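PDB 3TO3: citryl-spermidine/3,4-dihydroxybenzoyl-citryl-spermidine:spermidine ligase from Bacillus anthracis, which catalyses the ATP-dependent condensation of spermidine with citryl-spermidine intermediates in the biosynthesis of the siderophore petrobactin. Local coordinates for residues V385-N388 with G389-A392; P399-D402 with A403-N406; E411-L414 with R415-Q419; V517-L520 with A521-L524. One frame throughout, in Å; residues are numbered along the deposited sequence. Where two conformers were deposited one is given.

Interaction 1. Residues V385-N388 with G389-A392; sequences VPFN and GLYA. With ATP (adenosine-5'-triphosphate), chain E.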
loop_
_atom_site.group_PDB
_atom_site.type_symbol
_atom_site.label_atom_id
_atom_site.label_comp_id
_atom_site.label_asym_id
_atom_site.label_seq_id
_atom_site.Cartn_x
_atom_site.Cartn_y
_atom_site.Cartn_z
ATOM N N VAL B 385 17.555 -23.348 21.102
ATOM C CA VAL B 385 17.881 -22.072 20.501
ATOM C C VAL B 385 17.540 -22.158 19.012
ATOM O O VAL B 385 17.793 -23.170 18.378
ATOM C CB VAL B 385 19.413 -21.723 20.738
ATOM C CG1 VAL B 385 20.297 -22.848 20.286
ATOM C CG2 VAL B 385 19.806 -20.482 20.001
ATOM N N PRO B 386 16.982 -21.084 18.445
ATOM C CA PRO B 386 16.781 -21.050 16.991
ATOM C C PRO B 386 18.099 -21.197 16.262
ATOM O O PRO B 386 19.103 -20.619 16.677
ATOM C CB PRO B 386 16.202 -19.659 16.731
ATOM C CG PRO B 386 16.256 -18.923 18.035
ATOM C CD PRO B 386 16.379 -19.929 19.129
ATOM N N PHE B 387 18.104 -21.943 15.170
ATOM C CA PHE B 387 19.367 -22.325 14.574
ATOM C C PHE B 387 20.176 -21.129 14.060
ATOM O O PHE B 387 21.382 -21.093 14.239
ATOM C CB PHE B 387 19.175 -23.407 13.524
ATOM C CG PHE B 387 20.440 -24.107 13.128
ATOM C CD1 PHE B 387 20.847 -25.241 13.792
ATOM C CD2 PHE B 387 21.226 -23.621 12.098
ATOM C CE1 PHE B 387 22.003 -25.904 13.413
ATOM C CE2 PHE B 387 22.375 -24.269 11.733
ATOM C CZ PHE B 387 22.762 -25.422 12.386
ATOM N N ASN B 388 19.526 -20.133 13.471
ATOM C CA ASN B 388 20.253 -18.916 13.116
ATOM C C ASN B 388 20.796 -18.133 14.339
ATOM O O ASN B 388 21.655 -17.274 14.212
ATOM C CB ASN B 388 19.422 -18.005 12.208
ATOM C CG ASN B 388 18.171 -17.471 12.892
ATOM O OD1 ASN B 388 17.470 -18.198 13.606
ATOM N ND2 ASN B 388 17.874 -16.197 12.660
ATOM N N GLY B 389 20.309 -18.435 15.527
ATOM C CA GLY B 389 20.940 -17.890 16.709
ATOM C C GLY B 389 22.411 -18.269 16.831
ATOM O O GLY B 389 23.223 -17.496 17.328
ATOM N N LEU B 390 22.767 -19.456 16.361
ATOM C CA LEU B 390 24.135 -19.939 16.497
ATOM C C LEU B 390 25.194 -19.010 15.870
ATOM O O LEU B 390 26.344 -18.998 16.290
ATOM C CB LEU B 390 24.250 -21.348 15.951
ATOM C CG LEU B 390 23.274 -22.361 16.587
ATOM C CD1 LEU B 390 23.353 -23.674 15.879
ATOM C CD2 LEU B 390 23.452 -22.559 18.077
ATOM N N TYR B 391 24.834 -18.323 14.801
ATOM C CA TYR B 391 25.685 -17.286 14.216
ATOM C C TYR B 391 25.310 -15.843 14.548
ATOM O O TYR B 391 25.860 -14.925 13.973
ATOM C CB TYR B 391 25.945 -17.511 12.721
ATOM C CG TYR B 391 24.748 -17.938 11.905
ATOM C CD1 TYR B 391 23.890 -16.988 11.323
ATOM C CD2 TYR B 391 24.466 -19.291 11.701
ATOM C CE1 TYR B 391 22.774 -17.374 10.547
ATOM C CE2 TYR B 391 23.335 -19.692 10.928
ATOM C CZ TYR B 391 22.513 -18.728 10.346
ATOM O OH TYR B 391 21.413 -19.119 9.584
ATOM N N ALA B 392 24.311 -15.644 15.405
ATOM C CA ALA B 392 23.995 -14.285 15.871
ATOM C C ALA B 392 25.096 -13.712 16.756
ATOM O O ALA B 392 25.868 -14.458 17.352
ATOM C CB ALA B 392 22.658 -14.249 16.622
HETATM P PB ATP E . 7.414 -18.589 8.355
HETATM O O1B ATP E . 6.248 -17.739 8.794
HETATM O O2B ATP E . 7.070 -19.291 7.068
HETATM O O3B ATP E . 7.769 -19.620 9.489
HETATM P PA ATP E . 8.744 -16.585 7.087
HETATM O O1A ATP E . 7.337 -16.082 6.831
HETATM O O2A ATP E . 9.421 -17.105 5.824
HETATM O O3A ATP E . 8.700 -17.726 8.142
HETATM O "O5'" ATP E . 9.565 -15.379 7.669
HETATM C "C5'" ATP E . 10.607 -15.589 8.547
HETATM C "C4'" ATP E . 11.527 -14.517 8.717
HETATM O "O4'" ATP E . 12.785 -15.029 9.273
HETATM C "C3'" ATP E . 11.873 -13.912 7.410
HETATM O "O3'" ATP E . 11.538 -12.578 7.406
HETATM C "C2'" ATP E . 13.329 -14.097 7.279
HETATM O "O2'" ATP E . 13.904 -13.023 6.662
HETATM C "C1'" ATP E . 13.761 -14.212 8.701
HETATM N N9 ATP E . 15.091 -14.720 8.909
HETATM C C8 ATP E . 16.012 -14.122 9.684
HETATM N N7 ATP E . 17.125 -14.868 9.650
HETATM C C5 ATP E . 16.918 -15.947 8.864
HETATM C C6 ATP E . 17.722 -17.033 8.490
HETATM N N6 ATP E . 19.069 -17.119 8.982
HETATM N N1 ATP E . 17.212 -17.979 7.668
HETATM C C2 ATP E . 15.945 -17.880 7.213
HETATM N N3 ATP E . 15.146 -16.844 7.554
HETATM C C4 ATP E . 15.602 -15.863 8.377
#
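Asn388 and Tyr391 meet with the phenol ring laid against the asparagine backbone: the CA of Asn388 sits over one face of the Tyr391 ring, 4.0 Å from its centroid, in a CH-pi contact. Farther out, the hydroxyl OH of Tyr391 comes to 3.5 Å from CB of Asn388 and accepts a hydrogen bond from N6 of the ATP adenine at 3.1 Å. That amino group approaches the edge of the ring, near its plane. The Asn388 amide leaves the ring and lies alongside the adenine, CG tucked between its backbone N and carbonyl carbon (chi1 64°), and ND2 lies 3.4 Å from N7 of the adenine while donating to Gln282. The Tyr391 hydroxyl is also hydrogen-bonded to OD1 of Asn516.

Both residues belong to a tight series of turns that follows strand 383-386 and forms part of the ATP pocket, Tyr391 being an experimentally established ATP-binding residue. Gly389 N reaches back to Pro386 O at 2.7 Å, and Leu390 N to Phe387 O, both i to i+3 bonds with the donor well above the carbonyl plane. On the side of the turn farther from the adenine, Leu390 places CD1 over a face of the Phe387 ring, 3.7 Å from the centroid and 19° off the ring normal. Its other methyl, CD2, packs 3.9 Å from CG1 of Val385, on the strand paired with strand 443-448.

Interaction 2. Residues P399-D402 with A403-N406; sequences PIID and AWLN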
loop_
_atom_site.group_PDB
_atom_site.type_symbol
_atom_site.label_atom_id
_atom_site.label_comp_id
_atom_site.label_asym_id
_atom_site.label_seq_id
_atom_site.Cartn_x
_atom_site.Cartn_y
_atom_site.Cartn_z
ATOM N N PRO B 399 29.948 -13.123 19.526
ATOM C CA PRO B 399 29.022 -14.189 19.143
ATOM C C PRO B 399 28.253 -14.656 20.368
ATOM O O PRO B 399 28.845 -14.776 21.442
ATOM C CB PRO B 399 29.963 -15.294 18.658
ATOM C CG PRO B 399 31.183 -14.542 18.181
ATOM C CD PRO B 399 31.340 -13.493 19.242
ATOM N N ILE B 400 26.961 -14.907 20.233
ATOM C CA ILE B 400 26.213 -15.360 21.387
ATOM C C ILE B 400 26.618 -16.786 21.825
ATOM O O ILE B 400 26.371 -17.157 22.962
ATOM C CB ILE B 400 24.684 -15.270 21.187
ATOM C CG1 ILE B 400 24.218 -16.353 20.242
ATOM C CG2 ILE B 400 24.241 -13.878 20.730
ATOM C CD1 ILE B 400 23.046 -17.086 20.799
ATOM N N ILE B 401 27.280 -17.554 20.957
ATOM C CA ILE B 401 27.723 -18.888 21.349
ATOM C C ILE B 401 29.051 -18.844 22.091
ATOM O O ILE B 401 29.617 -19.895 22.428
ATOM C CB ILE B 401 27.795 -19.931 20.172
ATOM C CG1 ILE B 401 28.766 -19.485 19.081
ATOM C CG2 ILE B 401 26.404 -20.213 19.584
ATOM C CD1 ILE B 401 28.933 -20.499 17.967
ATOM N N ASP B 402 29.553 -17.635 22.341
ATOM C CA ASP B 402 30.901 -17.476 22.879
ATOM C C ASP B 402 31.167 -18.327 24.128
ATOM O O ASP B 402 32.097 -19.141 24.132
ATOM C CB ASP B 402 31.231 -16.004 23.108
ATOM C CG ASP B 402 32.656 -15.787 23.632
ATOM O OD1 ASP B 402 33.604 -15.810 22.809
ATOM O OD2 ASP B 402 32.826 -15.577 24.862
ATOM N N ALA B 403 30.347 -18.183 25.169
ATOM C CA ALA B 403 30.549 -18.981 26.377
ATOM C C ALA B 403 30.610 -20.469 26.045
ATOM O O ALA B 403 31.481 -21.164 26.522
ATOM C CB ALA B 403 29.484 -18.706 27.428
ATOM N N TRP B 404 29.704 -20.965 25.214
ATOM C CA TRP B 404 29.744 -22.382 24.871
ATOM C C TRP B 404 31.072 -22.786 24.240
ATOM O O TRP B 404 31.613 -23.848 24.544
ATOM C CB TRP B 404 28.593 -22.768 23.924
ATOM C CG TRP B 404 27.252 -22.561 24.521
ATOM C CD1 TRP B 404 26.955 -22.348 25.848
ATOM C CD2 TRP B 404 26.008 -22.516 23.816
ATOM N NE1 TRP B 404 25.597 -22.190 25.998
ATOM C CE2 TRP B 404 24.996 -22.286 24.771
ATOM C CE3 TRP B 404 25.652 -22.661 22.467
ATOM C CZ2 TRP B 404 23.652 -22.202 24.422
ATOM C CZ3 TRP B 404 24.325 -22.572 22.119
ATOM C CH2 TRP B 404 23.333 -22.346 23.093
ATOM N N LEU B 405 31.561 -21.973 23.313
ATOM C CA LEU B 405 32.808 -22.317 22.658
ATOM C C LEU B 405 33.943 -22.410 23.683
ATOM O O LEU B 405 34.767 -23.314 23.589
ATOM C CB LEU B 405 33.168 -21.359 21.510
ATOM C CG LEU B 405 32.184 -21.257 20.342
ATOM C CD1 LEU B 405 32.625 -20.176 19.331
ATOM C CD2 LEU B 405 32.037 -22.610 19.682
ATOM N N ASN B 406 33.961 -21.480 24.637
ATOM C CA ASN B 406 34.975 -21.474 25.686
ATOM C C ASN B 406 34.880 -22.754 26.527
ATOM O O ASN B 406 35.899 -23.355 26.896
ATOM C CB ASN B 406 34.867 -20.214 26.579
ATOM C CG ASN B 406 35.194 -18.918 25.835
ATOM O OD1 ASN B 406 35.721 -18.929 24.721
ATOM N ND2 ASN B 406 34.874 -17.791 26.456
HETATM O O HOH W 1 27.196 -19.352 24.992
HETATM O O HOH W 2 28.495 -16.246 25.274
#
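Apolar contacts join Ile401 to two residues of the helix that starts just after it. The CG2 branch of Ile401 lies 3.9 Å from CE3 of Trp404, the two side chains crossing at about a right angle, while CG1 of Ile401 is the same 3.9 Å from CD1 of Leu405. Ile401 divides its branches between these neighbours because CG1 stands between the backbone N and carbonyl carbon (chi1 60°), with CG2 beside the N. Trp413 of helix 410-432 packs on all three residues.

Backbone hydrogen bonds form the second group. A type I beta turn, Pro399 to Asp402, leads into helix 402-408, and the helical pattern is taken up by Leu405 N to Ile401 O and Asn406 N to Asp402 O, both 3.0 Å and nearly straight in line with the carbonyls.

Water makes the third. One molecule accepts from Trp404 N at 3.0 Å, another from Ala403 N at 2.7 Å, and both donate to Ile400 O; the first also lies over a face of the Trp404 indole, offset toward its rim. Of the polar side chains, OD1 of Asp402 is hydrogen-bonded to OH of Tyr528 in helix 502-528.

Two amides of the first helical turn are thus satisfied by solvent shared with a turn carbonyl, and a carboxylate near the helix N terminus would probably interact favourably with the helix dipole.

Interaction 3. Residues E411-L414 with R415-Q419; sequences ENWL and RLLIQ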
loop_
_atom_site.group_PDB
_atom_site.type_symbol
_atom_site.label_atom_id
_atom_site.label_comp_id
_atom_site.label_asym_id
_atom_site.label_seq_id
_atom_site.Cartn_x
_atom_site.Cartn_y
_atom_site.Cartn_z
ATOM N N GLU B 411 36.393 -26.990 18.120
ATOM C CA GLU B 411 36.331 -28.162 17.274
ATOM C C GLU B 411 35.341 -29.170 17.859
ATOM O O GLU B 411 34.527 -29.715 17.129
ATOM C CB GLU B 411 37.698 -28.810 17.069
ATOM C CG GLU B 411 37.642 -30.003 16.105
ATOM C CD GLU B 411 38.970 -30.740 15.937
ATOM O OE1 GLU B 411 38.930 -31.907 15.498
ATOM O OE2 GLU B 411 40.048 -30.173 16.229
ATOM N N ASN B 412 35.384 -29.405 19.167
ATOM C CA ASN B 412 34.436 -30.358 19.747
ATOM C C ASN B 412 32.996 -29.929 19.602
ATOM O O ASN B 412 32.121 -30.761 19.380
ATOM C CB ASN B 412 34.705 -30.632 21.230
ATOM C CG ASN B 412 36.049 -31.232 21.458
ATOM O OD1 ASN B 412 36.618 -31.852 20.555
ATOM N ND2 ASN B 412 36.593 -31.038 22.664
ATOM N N TRP B 413 32.749 -28.636 19.769
ATOM C CA TRP B 413 31.390 -28.133 19.708
ATOM C C TRP B 413 30.881 -28.244 18.270
ATOM O O TRP B 413 29.771 -28.683 18.031
ATOM C CB TRP B 413 31.322 -26.684 20.201
ATOM C CG TRP B 413 29.923 -26.162 20.350
ATOM C CD1 TRP B 413 29.118 -26.270 21.454
ATOM C CD2 TRP B 413 29.155 -25.475 19.362
ATOM N NE1 TRP B 413 27.906 -25.684 21.218
ATOM C CE2 TRP B 413 27.899 -25.182 19.943
ATOM C CE3 TRP B 413 29.413 -25.063 18.042
ATOM C CZ2 TRP B 413 26.888 -24.507 19.242
ATOM C CZ3 TRP B 413 28.433 -24.403 17.353
ATOM C CH2 TRP B 413 27.178 -24.122 17.956
ATOM N N LEU B 414 31.714 -27.867 17.314
ATOM C CA LEU B 414 31.325 -27.915 15.905
ATOM C C LEU B 414 31.079 -29.358 15.432
ATOM O O LEU B 414 30.124 -29.622 14.716
ATOM C CB LEU B 414 32.375 -27.215 15.041
ATOM C CG LEU B 414 32.179 -27.189 13.533
ATOM C CD1 LEU B 414 30.865 -26.489 13.130
ATOM C CD2 LEU B 414 33.382 -26.537 12.885
ATOM N N ARG B 415 31.913 -30.301 15.852
ATOM C CA ARG B 415 31.642 -31.695 15.530
ATOM C C ARG B 415 30.314 -32.195 16.113
ATOM O O ARG B 415 29.513 -32.799 15.400
ATOM C CB ARG B 415 32.760 -32.590 16.012
ATOM C CG ARG B 415 34.055 -32.323 15.316
ATOM C CD ARG B 415 35.060 -33.405 15.679
ATOM N NE ARG B 415 36.280 -33.223 14.911
ATOM C CZ ARG B 415 36.463 -33.720 13.693
ATOM N NH1 ARG B 415 35.502 -34.431 13.120
ATOM N NH2 ARG B 415 37.604 -33.513 13.053
ATOM N N LEU B 416 30.080 -31.964 17.404
ATOM C CA LEU B 416 28.774 -32.334 17.957
ATOM C C LEU B 416 27.636 -31.694 17.200
ATOM O O LEU B 416 26.612 -32.334 17.010
ATOM C CB LEU B 416 28.648 -31.968 19.418
ATOM C CG LEU B 416 29.433 -32.942 20.264
ATOM C CD1 LEU B 416 29.981 -32.243 21.530
ATOM C CD2 LEU B 416 28.539 -34.155 20.557
ATOM N N LEU B 417 27.811 -30.438 16.785
ATOM C CA LEU B 417 26.739 -29.715 16.134
ATOM C C LEU B 417 26.400 -30.401 14.816
ATOM O O LEU B 417 25.247 -30.702 14.540
ATOM C CB LEU B 417 27.106 -28.236 15.886
ATOM C CG LEU B 417 25.987 -27.473 15.164
ATOM C CD1 LEU B 417 24.722 -27.231 16.058
ATOM C CD2 LEU B 417 26.508 -26.158 14.574
ATOM N N ILE B 418 27.426 -30.641 14.013
ATOM C CA ILE B 418 27.282 -31.306 12.742
ATOM C C ILE B 418 26.637 -32.694 12.952
ATOM O O ILE B 418 25.690 -33.061 12.229
ATOM C CB ILE B 418 28.652 -31.483 12.057
ATOM C CG1 ILE B 418 29.355 -30.127 11.854
ATOM C CG2 ILE B 418 28.513 -32.188 10.756
ATOM C CD1 ILE B 418 28.528 -29.135 11.163
ATOM N N GLN B 419 27.131 -33.443 13.947
ATOM C CA GLN B 419 26.663 -34.820 14.175
ATOM C C GLN B 419 25.204 -34.899 14.574
ATOM O O GLN B 419 24.521 -35.828 14.180
ATOM C CB GLN B 419 27.506 -35.581 15.200
ATOM C CG GLN B 419 28.926 -35.836 14.776
ATOM C CD GLN B 419 29.628 -36.852 15.660
ATOM O OE1 GLN B 419 29.144 -37.206 16.739
ATOM N NE2 GLN B 419 30.767 -37.347 15.193
#
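The first turns of helix 410-432 carry an i to i+4 salt bridge between Glu411 and Arg415 on one flank and apolar i to i+4 pairs on others. Glu411 and Arg415 run side by side, pointing the same way, and the arginine meets the acid side-on. Its NE donates to OE1 of Glu411 at 3.0 Å along the anti lone pair, and its NH2 reaches that same oxygen at 3.2 Å from 31° out of the carboxylate plane. OE1 therefore accepts twice, almost in the plane of the guanidinium, although the carboxylate itself is turned 51° against it. The extended Glu411 chain, with CG anti to the backbone N (chi1 -177°), carries the acid alongside the arginine. Glu542 and Glu541 of helix 532-547 form salt bridges to NH1 and NH2 of Arg415, respectively, so the guanidinium has three acidic partners, which probably favour its positive charge.

This helix packs between helix 532-547 and the loop and helix that precede it, with strand 451-457 also against it. On the side of that loop, Trp413 and Leu417 lie side by side and point the same way: CD2 of Leu417 touches CZ3 of Trp413 at 3.8 Å, and CB of Leu417 lies over an indole face. The indole is further fixed by NE1, which donates to Gly450 O. Leu414 and Ile418 likewise lie alongside each other, joined through their CD1 atoms at 4.0 Å, with Phe535 against Leu414. Beneath these side chains the backbone bonds are regular; Ile418 N to Leu414 O, at 3.0 Å, is close to straight.

Interaction 4. Residues V517-L520 with A521-L524; sequences VGEL and AFVL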
loop_
_atom_site.group_PDB
_atom_site.type_symbol
_atom_site.label_atom_id
_atom_site.label_comp_id
_atom_site.label_asym_id
_atom_site.label_seq_id
_atom_site.Cartn_x
_atom_site.Cartn_y
_atom_site.Cartn_z
ATOM N N VAL B 517 24.412 -22.802 7.270
ATOM C CA VAL B 517 25.507 -23.324 8.088
ATOM C C VAL B 517 26.796 -22.593 7.759
ATOM O O VAL B 517 27.682 -22.491 8.586
ATOM C CB VAL B 517 25.672 -24.873 7.921
ATOM C CG1 VAL B 517 27.001 -25.338 8.383
ATOM C CG2 VAL B 517 24.582 -25.636 8.661
ATOM N N GLY B 518 26.871 -22.057 6.552
ATOM C CA GLY B 518 28.027 -21.321 6.091
ATOM C C GLY B 518 28.233 -20.022 6.846
ATOM O O GLY B 518 29.360 -19.577 7.005
ATOM N N GLU B 519 27.150 -19.409 7.313
ATOM C CA GLU B 519 27.248 -18.165 8.081
ATOM C C GLU B 519 28.022 -18.399 9.374
ATOM O O GLU B 519 28.781 -17.541 9.809
ATOM C CB GLU B 519 25.865 -17.620 8.421
ATOM C CG GLU B 519 25.058 -17.186 7.197
ATOM C CD GLU B 519 25.558 -15.886 6.537
ATOM O OE1 GLU B 519 25.170 -15.666 5.360
ATOM O OE2 GLU B 519 26.310 -15.090 7.179
ATOM N N LEU B 520 27.829 -19.560 9.988
ATOM C CA LEU B 520 28.620 -19.929 11.176
ATOM C C LEU B 520 30.135 -19.988 10.865
ATOM O O LEU B 520 30.941 -19.484 11.629
ATOM C CB LEU B 520 28.137 -21.262 11.769
ATOM C CG LEU B 520 28.779 -21.766 13.063
ATOM C CD1 LEU B 520 28.568 -20.762 14.251
ATOM C CD2 LEU B 520 28.243 -23.152 13.396
ATOM N N ALA B 521 30.509 -20.600 9.741
ATOM C CA ALA B 521 31.903 -20.657 9.322
ATOM C C ALA B 521 32.503 -19.247 9.212
ATOM O O ALA B 521 33.647 -19.012 9.593
ATOM C CB ALA B 521 32.033 -21.401 7.992
ATOM N N PHE B 522 31.725 -18.304 8.714
ATOM C CA PHE B 522 32.171 -16.910 8.703
ATOM C C PHE B 522 32.453 -16.327 10.099
ATOM O O PHE B 522 33.420 -15.597 10.293
ATOM C CB PHE B 522 31.134 -16.024 8.004
ATOM C CG PHE B 522 31.027 -16.262 6.531
ATOM C CD1 PHE B 522 32.141 -16.581 5.788
ATOM C CD2 PHE B 522 29.804 -16.169 5.893
ATOM C CE1 PHE B 522 32.030 -16.795 4.434
ATOM C CE2 PHE B 522 29.689 -16.396 4.557
ATOM C CZ PHE B 522 30.802 -16.708 3.824
ATOM N N VAL B 523 31.573 -16.624 11.050
ATOM C CA VAL B 523 31.703 -16.133 12.403
ATOM C C VAL B 523 32.930 -16.752 13.064
ATOM O O VAL B 523 33.729 -16.062 13.678
ATOM C CB VAL B 523 30.441 -16.410 13.226
ATOM C CG1 VAL B 523 30.724 -16.198 14.688
ATOM C CG2 VAL B 523 29.319 -15.489 12.788
ATOM N N LEU B 524 33.120 -18.045 12.865
ATOM C CA LEU B 524 34.249 -18.712 13.466
ATOM C C LEU B 524 35.561 -18.146 12.916
ATOM O O LEU B 524 36.470 -17.850 13.694
ATOM C CB LEU B 524 34.146 -20.234 13.298
ATOM C CG LEU B 524 32.967 -20.887 14.030
ATOM C CD1 LEU B 524 33.040 -22.389 13.866
ATOM C CD2 LEU B 524 32.878 -20.506 15.541
#
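Phe522 folds back over the preceding turn of its helix: Gly518 O stands over one face of the Phe522 ring, offset toward the rim, 3.6 Å from CD2 of Phe522. The same oxygen accepts the helical bond from Phe522 N at 3.2 Å. At the edge of the ring, in its plane, comes OE2 of Glu519, 3.9 Å from CD2 of Phe522, with the carboxylate turned 74° against the ring. Glu519 achieves this by a bend at its second torsion (chi2 -72°), which folds the acid back toward the aromatic residue.

On the helix's other flank, Leu520 and Leu524 make a loose i to i+4 contact, CG of Leu520 lying 4.4 Å from CD1 of Leu524. The backbone bond between them, Leu524 N to Leu520 O, is 2.9 Å and nearly straight.

Farther out, helix 502-528 is packed by Phe535 of helix 532-547 against Ala521 and Leu524, while Leu417 of helix 410-432 meets Leu520. Glu519 is held by a salt bridge from OE1 to NH2 of Arg80. The side chain of Glu519 also packs on Tyr391 and lies about 6 Å from the ATP, nearest atoms counted.

Arg80 probably compensates the charge of this buried acid, while its second oxygen faces the ring edge, where the partly positive C-H groups probably offer a mildly favourable electrostatic contact.

Along the chain the four contacts come in series; each is local, and none nests in or crosses another. Interaction 1 turns the chain out of strand 383-386 beside the ATP, and the loop beyond it returns in interaction 2, where Ala392 O lies 3.1 Å from Ile400 N, a probable hydrogen bond. Helix 402-408 leads directly to helix 410-432 and interaction 3, which reaches back to interaction 1 where CD1 of Leu417 packs 3.8 Å from CD1 of Leu390. Interaction 4 comes about a hundred residues later, yet Leu520 of helix 502-528 touches both Leu390 and Ile401. The strand end by the nucleotide is thereby tied to three helices.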